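Local coordinates for replication initiator protein (Staphylococcus aureus subsp. aureus, PDB 4PTA) that probably starts replication of staphylococcal multiresistance plasmids, binding the origin through its winged-helix N-terminal domain and assembling there with other copies of itself, at residues Y17-K21 / V22-N26; P113-K117 / N118-E122. One frame throughout, in Å; residues are numbered along the deposited sequence.

Contact 1 (Y17-K21 / V22-N26); sequences YQLPK and VFFTN
P20 lies flat against the phenyl ring of F23, three residues on, as the chain leaves its strand and turns. Outward from CB, which sits 3.2 Å from P20 O, the F23 side chain leaves that oxygen: CG, held beside its own backbone N and anti to the carbonyl carbon (chi1 -77°), is already 3.6 Å from P20 O and comes to 4.0 Å from P20 CB. From there CD1 and CE1 run above P20 CB, CD2 and CE2 above P20 CD and CG, and CZ ends 3.8 Å from P20 CG. This is a CH-pi contact: P20 CB stands 3.9 Å from the centroid of the F23 ring, only 9° off the normal. The two side chains point the same way, and Y40 of helix 34-44 meets the F23 ring edge-to-face.

F24 goes elsewhere. The F24 and L19 side chains cross at about a right angle, F24 CZ 3.9 Å from L19 CD1; the ring turns its edge to K21 O, and K37 adds a cation-pi contact. The extended K21 chain carries NZ to salt bridges with E127 and with D45 of the second subunit.

The backbone tightens the turn with F23 N to P20 O, 3.1 Å, the donor lying well above the carbonyl plane. A short 3-10 turn thus leads from the strand, which continues as an antiparallel ladder into the second subunit, toward helix 27-30, within the RepA N-terminal family of the helix-turn-helix clan.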
ATOM      1  N   TYR A  17      -5.857  -5.446   6.554  1.00 22.51           N
ATOM      2  CA  TYR A  17      -6.815  -5.912   5.563  1.00 22.80           C
ATOM      3  C   TYR A  17      -7.325  -4.670   4.855  1.00 19.94           C
ATOM      4  O   TYR A  17      -7.411  -3.602   5.459  1.00 21.82           O
ATOM      5  CB  TYR A  17      -7.966  -6.664   6.223  1.00 17.19           C
ATOM      6  CG  TYR A  17      -7.542  -7.968   6.859  1.00 24.29           C
ATOM      7  CD1 TYR A  17      -7.677  -8.179   8.232  1.00 19.75           C
ATOM      8  CD2 TYR A  17      -7.001  -8.988   6.086  1.00 24.46           C
ATOM      9  CE1 TYR A  17      -7.288  -9.379   8.810  1.00 17.44           C
ATOM     10  CE2 TYR A  17      -6.606 -10.182   6.654  1.00 24.58           C
ATOM     11  CZ  TYR A  17      -6.750 -10.374   8.012  1.00 22.66           C
ATOM     12  OH  TYR A  17      -6.353 -11.569   8.562  1.00 28.64           O
ATOM     13  N   GLN A  18      -7.639  -4.794   3.572  1.00 20.23           N
ATOM     14  CA  GLN A  18      -8.037  -3.631   2.791  1.00 20.21           C
ATOM     15  C   GLN A  18      -9.551  -3.521   2.635  1.00 22.36           C
ATOM     16  O   GLN A  18     -10.175  -4.331   1.951  1.00 26.81           O
ATOM     17  CB  GLN A  18      -7.350  -3.645   1.427  1.00 21.86           C
ATOM     18  CG  GLN A  18      -5.848  -3.422   1.501  1.00 24.38           C
ATOM     19  CD  GLN A  18      -5.212  -3.298   0.130  1.00 43.66           C
ATOM     20  OE1 GLN A  18      -5.163  -4.261  -0.636  1.00 41.93           O
ATOM     21  NE2 GLN A  18      -4.725  -2.103  -0.190  1.00 41.82           N
ATOM     22  N   LEU A  19     -10.131  -2.516   3.286  1.00 20.55           N
ATOM     23  CA  LEU A  19     -11.564  -2.239   3.199  1.00 23.39           C
ATOM     24  C   LEU A  19     -11.856  -1.249   2.076  1.00 20.47           C
ATOM     25  O   LEU A  19     -11.488  -0.084   2.162  1.00 20.90           O
ATOM     26  CB  LEU A  19     -12.064  -1.641   4.514  1.00 29.55           C
ATOM     27  CG  LEU A  19     -12.912  -2.475   5.474  1.00 32.54           C
ATOM     28  CD1 LEU A  19     -13.386  -1.588   6.614  1.00 29.32           C
ATOM     29  CD2 LEU A  19     -14.089  -3.092   4.759  1.00 24.22           C
ATOM     30  N   PRO A  20     -12.524  -1.712   1.011  1.00 23.74           N
ATOM     31  CA  PRO A  20     -12.921  -0.786  -0.055  1.00 25.05           C
ATOM     32  C   PRO A  20     -13.714   0.385   0.511  1.00 25.64           C
ATOM     33  O   PRO A  20     -14.723   0.174   1.186  1.00 22.14           O
ATOM     34  CB  PRO A  20     -13.822  -1.650  -0.938  1.00 25.58           C
ATOM     35  CG  PRO A  20     -13.324  -3.035  -0.725  1.00 17.63           C
ATOM     36  CD  PRO A  20     -12.903  -3.100   0.714  1.00 19.25           C
ATOM     37  N   LYS A  21     -13.257   1.604   0.246  1.00 26.46           N
ATOM     38  CA  LYS A  21     -13.935   2.793   0.744  1.00 28.50           C
ATOM     39  C   LYS A  21     -15.309   2.959   0.100  1.00 31.00           C
ATOM     40  O   LYS A  21     -16.186   3.621   0.654  1.00 32.72           O
ATOM     41  CB  LYS A  21     -13.096   4.046   0.491  1.00 25.02           C
ATOM     42  CG  LYS A  21     -11.805   4.120   1.285  1.00 22.07           C
ATOM     43  CD  LYS A  21     -11.104   5.447   1.043  1.00 21.38           C
ATOM     44  CE  LYS A  21      -9.722   5.468   1.652  1.00 20.15           C
ATOM     45  NZ  LYS A  21      -9.089   6.801   1.458  1.00 28.19           N
ATOM     46  N   VAL A  22     -15.494   2.365  -1.075  1.00 27.44           N
ATOM     47  CA  VAL A  22     -16.779   2.463  -1.754  1.00 28.72           C
ATOM     48  C   VAL A  22     -17.857   1.726  -0.960  1.00 30.09           C
ATOM     49  O   VAL A  22     -19.045   1.999  -1.116  1.00 30.96           O
ATOM     50  CB  VAL A  22     -16.716   1.950  -3.213  1.00 23.29           C
ATOM     51  CG1 VAL A  22     -16.333   0.479  -3.254  1.00 28.56           C
ATOM     52  CG2 VAL A  22     -18.043   2.178  -3.907  1.00 28.43           C
ATOM     53  N   PHE A  23     -17.442   0.811  -0.089  1.00 24.45           N
ATOM     54  CA  PHE A  23     -18.387   0.126   0.789  1.00 34.03           C
ATOM     55  C   PHE A  23     -19.101   1.114   1.716  1.00 30.34           C
ATOM     56  O   PHE A  23     -20.006   0.734   2.453  1.00 35.80           O
ATOM     57  CB  PHE A  23     -17.688  -0.950   1.630  1.00 23.91           C
ATOM     58  CG  PHE A  23     -17.369  -2.212   0.876  1.00 26.27           C
ATOM     59  CD1 PHE A  23     -17.631  -2.315  -0.479  1.00 26.71           C
ATOM     60  CD2 PHE A  23     -16.810  -3.300   1.530  1.00 26.91           C
ATOM     61  CE1 PHE A  23     -17.334  -3.479  -1.170  1.00 28.53           C
ATOM     62  CE2 PHE A  23     -16.516  -4.468   0.846  1.00 22.12           C
ATOM     63  CZ  PHE A  23     -16.777  -4.556  -0.505  1.00 24.18           C
ATOM     64  N   PHE A  24     -18.693   2.377   1.675  1.00 22.35           N
ATOM     65  CA  PHE A  24     -19.202   3.367   2.612  1.00 29.44           C
ATOM     66  C   PHE A  24     -19.745   4.606   1.905  1.00 37.75           C
ATOM     67  O   PHE A  24     -19.995   5.633   2.533  1.00 39.40           O
ATOM     68  CB  PHE A  24     -18.112   3.733   3.625  1.00 27.77           C
ATOM     69  CG  PHE A  24     -17.574   2.547   4.378  1.00 30.67           C
ATOM     70  CD1 PHE A  24     -16.566   1.765   3.838  1.00 24.35           C
ATOM     71  CD2 PHE A  24     -18.094   2.199   5.613  1.00 24.54           C
ATOM     72  CE1 PHE A  24     -16.088   0.670   4.514  1.00 19.24           C
ATOM     73  CE2 PHE A  24     -17.614   1.107   6.294  1.00 27.14           C
ATOM     74  CZ  PHE A  24     -16.612   0.341   5.745  1.00 26.56           C
ATOM     75  N   THR A  25     -19.941   4.500   0.595  1.00 36.03           N
ATOM     76  CA  THR A  25     -20.503   5.599  -0.183  1.00 39.32           C
ATOM     77  C   THR A  25     -21.582   5.102  -1.148  1.00 40.14           C
ATOM     78  O   THR A  25     -22.599   5.764  -1.352  1.00 44.52           O
ATOM     79  CB  THR A  25     -19.411   6.358  -0.971  1.00 39.79           C
ATOM     80  OG1 THR A  25     -18.712   5.447  -1.825  1.00 41.27           O
ATOM     81  CG2 THR A  25     -18.417   7.007  -0.023  1.00 39.70           C
ATOM     82  N   ASN A  26     -21.360   3.930  -1.736  1.00 36.79           N
ATOM     83  CA  ASN A  26     -22.319   3.351  -2.674  1.00 43.16           C
ATOM     84  C   ASN A  26     -23.501   2.706  -1.956  1.00 50.86           C
ATOM     85  O   ASN A  26     -23.310   1.838  -1.103  1.00 47.04           O
ATOM     86  CB  ASN A  26     -21.637   2.324  -3.578  1.00 39.07           C
ATOM     87  CG  ASN A  26     -22.493   1.932  -4.770  1.00 52.05           C
ATOM     88  OD1 ASN A  26     -23.535   1.292  -4.622  1.00 46.51           O
ATOM     89  ND2 ASN A  26     -22.046   2.305  -5.967  1.00 46.61           N
TER

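Contact 2 (P113-K117 / N118-E122); sequences PAITK and NDIYE
T116 and D119 form a capping box at the start of helix 117-127, their side chains crossing at a slant so that each reaches the other's backbone. T116 is the N-cap. Its OG1 is tucked between its own N and carbonyl carbon (chi1 68°), which turns it toward the first turn of the helix; there OG1 accepts from D119 N at 3.1 Å, nearly straight at 168°, and more weakly from N118 N. D119 answers with OD2, met on its anti side by T116 N at 2.9 Å, and T116 OG1 gives the same oxygen a weak bond. N26 is a further partner of OD2, and the gathering of donors round this carboxylate would be expected to favour its charged form.

Next to the box, I115 and I120 meet at about a right angle, branch methyl to chain: I115 CG2 rests 3.8 Å from I120 CG1. Y12 of the second subunit packs on I120, and E9 of that subunit on I115. Ordinary helical bonding takes over at once, Y121 N to K117 O at 3.1 Å and, before it, I120 N to T116 O, 3.0 Å and nearly straight at 170°.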
ATOM      1  N   PRO A 113     -15.601  -4.223  -6.539  1.00 30.90           N
ATOM      2  CA  PRO A 113     -16.815  -3.409  -6.467  1.00 26.49           C
ATOM      3  C   PRO A 113     -16.994  -2.509  -7.682  1.00 35.48           C
ATOM      4  O   PRO A 113     -16.077  -2.342  -8.487  1.00 36.53           O
ATOM      5  CB  PRO A 113     -16.583  -2.554  -5.223  1.00 34.92           C
ATOM      6  CG  PRO A 113     -15.095  -2.459  -5.109  1.00 28.97           C
ATOM      7  CD  PRO A 113     -14.561  -3.766  -5.597  1.00 22.63           C
ATOM      8  N   ALA A 114     -18.182  -1.931  -7.805  1.00 35.42           N
ATOM      9  CA  ALA A 114     -18.445  -0.962  -8.852  1.00 34.86           C
ATOM     10  C   ALA A 114     -18.158   0.445  -8.345  1.00 35.48           C
ATOM     11  O   ALA A 114     -18.109   0.689  -7.139  1.00 39.66           O
ATOM     12  CB  ALA A 114     -19.881  -1.079  -9.331  1.00 30.81           C
ATOM     13  N   ILE A 115     -17.959   1.368  -9.275  1.00 41.85           N
ATOM     14  CA  ILE A 115     -17.732   2.762  -8.935  1.00 39.17           C
ATOM     15  C   ILE A 115     -18.593   3.625  -9.840  1.00 46.39           C
ATOM     16  O   ILE A 115     -18.734   3.336 -11.028  1.00 54.35           O
ATOM     17  CB  ILE A 115     -16.253   3.150  -9.108  1.00 42.00           C
ATOM     18  CG1 ILE A 115     -15.386   2.409  -8.091  1.00 41.00           C
ATOM     19  CG2 ILE A 115     -16.070   4.654  -8.953  1.00 34.68           C
ATOM     20  CD1 ILE A 115     -15.505   2.947  -6.682  1.00 33.73           C
ATOM     21  N   THR A 116     -19.182   4.669  -9.269  1.00 36.25           N
ATOM     22  CA  THR A 116     -19.997   5.603 -10.034  1.00 39.39           C
ATOM     23  C   THR A 116     -19.471   7.012  -9.834  1.00 47.27           C
ATOM     24  O   THR A 116     -18.741   7.276  -8.880  1.00 40.97           O
ATOM     25  CB  THR A 116     -21.464   5.581  -9.585  1.00 45.32           C
ATOM     26  OG1 THR A 116     -21.569   6.113  -8.256  1.00 49.55           O
ATOM     27  CG2 THR A 116     -22.021   4.159  -9.628  1.00 29.74           C
ATOM     28  N   LYS A 117     -19.846   7.913 -10.737  1.00 47.75           N
ATOM     29  CA  LYS A 117     -19.457   9.313 -10.618  1.00 51.16           C
ATOM     30  C   LYS A 117     -19.791   9.860  -9.231  1.00 47.17           C
ATOM     31  O   LYS A 117     -19.083  10.719  -8.709  1.00 40.09           O
ATOM     32  CB  LYS A 117     -20.142  10.159 -11.694  1.00 55.47           C
ATOM     33  CG  LYS A 117     -19.718   9.839 -13.119  1.00 74.27           C
ATOM     34  CD  LYS A 117     -20.328  10.834 -14.098  1.00 91.32           C
ATOM     35  CE  LYS A 117     -19.963  10.509 -15.539  1.00 94.94           C
ATOM     36  NZ  LYS A 117     -20.503  11.529 -16.483  1.00 78.08           N
ATOM     37  N   ASN A 118     -20.871   9.360  -8.635  1.00 50.91           N
ATOM     38  CA  ASN A 118     -21.258   9.801  -7.302  1.00 44.22           C
ATOM     39  C   ASN A 118     -20.330   9.234  -6.238  1.00 52.29           C
ATOM     40  O   ASN A 118     -19.928   9.946  -5.319  1.00 51.49           O
ATOM     41  CB  ASN A 118     -22.712   9.438  -6.998  1.00 57.16           C
ATOM     42  CG  ASN A 118     -23.219  10.089  -5.720  1.00 66.79           C
ATOM     43  OD1 ASN A 118     -23.525  11.284  -5.696  1.00 66.55           O
ATOM     44  ND2 ASN A 118     -23.309   9.305  -4.650  1.00 55.57           N
ATOM     45  N   ASP A 119     -19.988   7.953  -6.364  1.00 46.59           N
ATOM     46  CA  ASP A 119     -19.009   7.342  -5.475  1.00 43.69           C
ATOM     47  C   ASP A 119     -17.746   8.192  -5.446  1.00 49.11           C
ATOM     48  O   ASP A 119     -17.245   8.546  -4.380  1.00 42.26           O
ATOM     49  CB  ASP A 119     -18.674   5.920  -5.926  1.00 38.90           C
ATOM     50  CG  ASP A 119     -19.809   4.949  -5.679  1.00 48.03           C
ATOM     51  OD1 ASP A 119     -20.447   5.049  -4.611  1.00 49.95           O
ATOM     52  OD2 ASP A 119     -20.064   4.089  -6.549  1.00 41.72           O
ATOM     53  N   ILE A 120     -17.240   8.520  -6.630  1.00 41.45           N
ATOM     54  CA  ILE A 120     -16.082   9.391  -6.751  1.00 47.45           C
ATOM     55  C   ILE A 120     -16.293  10.686  -5.964  1.00 51.73           C
ATOM     56  O   ILE A 120     -15.507  11.014  -5.073  1.00 55.90           O
ATOM     57  CB  ILE A 120     -15.769   9.691  -8.230  1.00 46.94           C
ATOM     58  CG1 ILE A 120     -15.351   8.401  -8.945  1.00 44.31           C
ATOM     59  CG2 ILE A 120     -14.689  10.760  -8.349  1.00 38.15           C
ATOM     60  CD1 ILE A 120     -15.296   8.512 -10.458  1.00 45.65           C
ATOM     61  N   TYR A 121     -17.364  11.408  -6.283  1.00 43.48           N
ATOM     62  CA  TYR A 121     -17.693  12.647  -5.586  1.00 56.55           C
ATOM     63  C   TYR A 121     -17.718  12.454  -4.070  1.00 61.77           C
ATOM     64  O   TYR A 121     -17.064  13.189  -3.325  1.00 52.44           O
ATOM     65  CB  TYR A 121     -19.036  13.189  -6.075  1.00 53.48           C
ATOM     66  CG  TYR A 121     -19.564  14.349  -5.263  1.00 67.83           C
ATOM     67  CD1 TYR A 121     -18.911  15.574  -5.262  1.00 70.04           C
ATOM     68  CD2 TYR A 121     -20.721  14.222  -4.504  1.00 65.93           C
ATOM     69  CE1 TYR A 121     -19.390  16.640  -4.522  1.00 82.76           C
ATOM     70  CE2 TYR A 121     -21.209  15.282  -3.762  1.00 76.80           C
ATOM     71  CZ  TYR A 121     -20.539  16.489  -3.775  1.00 88.84           C
ATOM     72  OH  TYR A 121     -21.019  17.549  -3.037  1.00105.21           O
ATOM     73  N   GLU A 122     -18.477  11.458  -3.624  1.00 50.96           N
ATOM     74  CA  GLU A 122     -18.561  11.113  -2.211  1.00 50.29           C
ATOM     75  C   GLU A 122     -17.202  10.751  -1.612  1.00 62.70           C
ATOM     76  O   GLU A 122     -16.842  11.240  -0.540  1.00 63.55           O
ATOM     77  CB  GLU A 122     -19.549   9.964  -2.005  1.00 45.36           C
ATOM     78  CG  GLU A 122     -20.987  10.420  -1.944  1.00 65.48           C
ATOM     79  CD  GLU A 122     -21.207  11.444  -0.852  1.00 68.03           C
ATOM     80  OE1 GLU A 122     -20.882  11.148   0.318  1.00 59.26           O
ATOM     81  OE2 GLU A 122     -21.691  12.550  -1.167  1.00 72.49           O
TER

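Overall arrangement
Contacts 1 and 2 are far apart in sequence but neighbours in space, their centres about 11 Å apart on the same side of the chain's centre. D119 joins them: N26 ND2 lies 2.7 Å from D119 OD2, a probable hydrogen bond, so the N-cap residue before helix 27-30 is tied to the capping box of helix 117-127. T25 OG1 adds a weak bond to D119 OD1. V22 packs beside them, its CG1 3.6 Å from P113 CB and its CG2 3.6 Å from A114 O. The C-terminal helix is thus fastened to the segment that follows strand 16-20, and both contacts touch the second subunit.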